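Arylsulfatase (PDB 7AJ0) acts on the algal polysaccharide fucoidan, probably hydrolysing its sulfate esters in exo fashion as an alkaline-phosphatase-clan sulfatase. Local coordinates at residues 24-29 with 397-402. Sequence-based numbering, arbitrary orientation.
Sequences MEPAIP and NMYFDG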
loop_
_atom_site.group_PDB
_atom_site.type_symbol
_atom_site.label_atom_id
_atom_site.label_comp_id
_atom_site.label_asym_id
_atom_site.label_seq_id
_atom_site.Cartn_x
_atom_site.Cartn_y
_atom_site.Cartn_z
ATOM N N MET A 24 -16.072 -3.864 -42.456
ATOM C CA MET A 24 -14.795 -3.183 -42.304
ATOM C C MET A 24 -14.905 -2.118 -41.221
ATOM O O MET A 24 -15.917 -1.416 -41.130
ATOM C CB MET A 24 -14.355 -2.519 -43.615
ATOM C CG MET A 24 -14.313 -3.442 -44.815
ATOM S SD MET A 24 -12.822 -4.446 -44.891
ATOM C CE MET A 24 -11.575 -3.195 -45.209
ATOM N N GLU A 25 -13.862 -1.990 -40.411
ATOM C CA GLU A 25 -13.837 -0.939 -39.406
ATOM C C GLU A 25 -14.077 0.411 -40.076
ATOM O O GLU A 25 -13.365 0.758 -41.029
ATOM C CB GLU A 25 -12.495 -0.930 -38.671
ATOM C CG GLU A 25 -12.374 0.149 -37.595
ATOM C CD GLU A 25 -13.340 -0.046 -36.435
ATOM O OE1 GLU A 25 -13.901 -1.155 -36.298
ATOM O OE2 GLU A 25 -13.537 0.912 -35.657
ATOM N N PRO A 26 -15.067 1.186 -39.630
ATOM C CA PRO A 26 -15.276 2.513 -40.223
ATOM C C PRO A 26 -14.019 3.362 -40.124
ATOM O O PRO A 26 -13.266 3.279 -39.153
ATOM C CB PRO A 26 -16.421 3.100 -39.388
ATOM C CG PRO A 26 -17.147 1.908 -38.861
ATOM C CD PRO A 26 -16.092 0.862 -38.619
ATOM N N ALA A 27 -13.797 4.185 -41.146
ATOM C CA ALA A 27 -12.616 5.029 -41.226
ATOM C C ALA A 27 -13.023 6.475 -41.469
ATOM O O ALA A 27 -14.091 6.755 -42.019
ATOM C CB ALA A 27 -11.668 4.568 -42.346
ATOM N N ILE A 28 -12.161 7.388 -41.049
ATOM C CA ILE A 28 -12.394 8.816 -41.279
ATOM C C ILE A 28 -11.959 9.158 -42.701
ATOM O O ILE A 28 -10.811 8.871 -43.074
ATOM C CB ILE A 28 -11.630 9.654 -40.257
ATOM C CG1 ILE A 28 -12.132 9.365 -38.842
ATOM C CG2 ILE A 28 -11.764 11.138 -40.581
ATOM C CD1 ILE A 28 -11.223 9.892 -37.750
ATOM N N PRO A 29 -12.824 9.762 -43.516
ATOM C CA PRO A 29 -12.393 10.152 -44.863
ATOM C C PRO A 29 -11.294 11.205 -44.810
ATOM O O PRO A 29 -11.355 12.155 -44.028
ATOM C CB PRO A 29 -13.673 10.705 -45.506
ATOM C CG PRO A 29 -14.795 10.160 -44.682
ATOM C CD PRO A 29 -14.255 10.042 -43.289
ATOM N N ASN A 397 -17.999 -12.415 -44.579
ATOM C CA ASN A 397 -18.571 -12.934 -43.345
ATOM C C ASN A 397 -17.685 -12.681 -42.132
ATOM O O ASN A 397 -18.043 -13.094 -41.025
ATOM C CB ASN A 397 -18.830 -14.438 -43.483
ATOM C CG ASN A 397 -17.557 -15.232 -43.691
ATOM O OD1 ASN A 397 -16.886 -15.093 -44.713
ATOM N ND2 ASN A 397 -17.221 -16.074 -42.724
ATOM N N MET A 398 -16.547 -12.016 -42.314
ATOM C CA MET A 398 -15.608 -11.739 -41.237
ATOM C C MET A 398 -15.411 -10.236 -41.106
ATOM O O MET A 398 -15.249 -9.532 -42.107
ATOM C CB MET A 398 -14.261 -12.427 -41.496
ATOM C CG MET A 398 -14.315 -13.946 -41.404
ATOM S SD MET A 398 -12.913 -14.769 -42.194
ATOM C CE MET A 398 -11.528 -13.924 -41.434
ATOM N N TYR A 399 -15.435 -9.750 -39.867
ATOM C CA TYR A 399 -15.196 -8.339 -39.597
ATOM C C TYR A 399 -13.697 -8.080 -39.520
ATOM O O TYR A 399 -12.961 -8.836 -38.879
ATOM C CB TYR A 399 -15.869 -7.924 -38.291
ATOM C CG TYR A 399 -15.979 -6.430 -38.095
ATOM C CD1 TYR A 399 -17.092 -5.736 -38.543
ATOM C CD2 TYR A 399 -14.978 -5.714 -37.456
ATOM C CE1 TYR A 399 -17.206 -4.373 -38.366
ATOM C CE2 TYR A 399 -15.085 -4.346 -37.273
ATOM C CZ TYR A 399 -16.202 -3.683 -37.730
ATOM O OH TYR A 399 -16.323 -2.326 -37.555
ATOM N N PHE A 400 -13.248 -7.013 -40.172
ATOM C CA PHE A 400 -11.837 -6.650 -40.212
ATOM C C PHE A 400 -11.637 -5.326 -39.490
ATOM O O PHE A 400 -12.279 -4.325 -39.822
ATOM C CB PHE A 400 -11.340 -6.576 -41.653
ATOM C CG PHE A 400 -11.114 -7.920 -42.272
ATOM C CD1 PHE A 400 -9.887 -8.547 -42.157
ATOM C CD2 PHE A 400 -12.133 -8.568 -42.949
ATOM C CE1 PHE A 400 -9.675 -9.789 -42.716
ATOM C CE2 PHE A 400 -11.927 -9.811 -43.509
ATOM C CZ PHE A 400 -10.696 -10.423 -43.392
ATOM N N ASP A 401 -10.745 -5.331 -38.502
ATOM C CA ASP A 401 -10.492 -4.162 -37.675
ATOM C C ASP A 401 -9.472 -3.211 -38.280
ATOM O O ASP A 401 -9.435 -2.037 -37.892
ATOM C CB ASP A 401 -10.011 -4.612 -36.293
ATOM C CG ASP A 401 -11.015 -5.503 -35.591
ATOM O OD1 ASP A 401 -12.063 -4.990 -35.148
ATOM O OD2 ASP A 401 -10.766 -6.723 -35.496
ATOM N N GLY A 402 -8.657 -3.682 -39.218
ATOM C CA GLY A 402 -7.637 -2.834 -39.794
ATOM C C GLY A 402 -8.220 -1.777 -40.712
ATOM O O GLY A 402 -9.263 -1.964 -41.338
HETATM O O HOH W 1 -11.554 -0.388 -42.437
#
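M24 and F400 form a single parallel beta bridge, their CA atoms 5.0 Å apart, and E25 N donates to F400 O at 2.9 Å, while F400 also bonds the backbone of N23. This short bridge ties the N-terminal loop ahead of helix 31-48 to the loop between helices 377-387 and 406-409 in this sulfatase. Beside it, a chi1 of -165° turns the Y399 ring away from its own N and across the E25 side chain, and its OH donates to E25 OE1 at 3.0 Å. OE1 sits at the ring edge, near its plane, yet the hydroxyl meets it from above the carboxylate, whose plane stands 78° from the ring. P26 CD packs against the same hydroxyl at 3.4 Å. A phenylalanine in place of this tyrosine would probably leave E25 OE1 without its hydroxyl donor and the carboxylate freer to turn. D401 OD1 lies 4.4 Å from E25 OE1, a like-charge approach likely eased by the salt bridge from R117 to OD1; L114 N holds OD2. On the other side of the bridge, M24 SD rests 4.1 Å from F400 CB, near M382. One water donates to both E25 O and G402 O, at 2.6 Å and 3.0 Å.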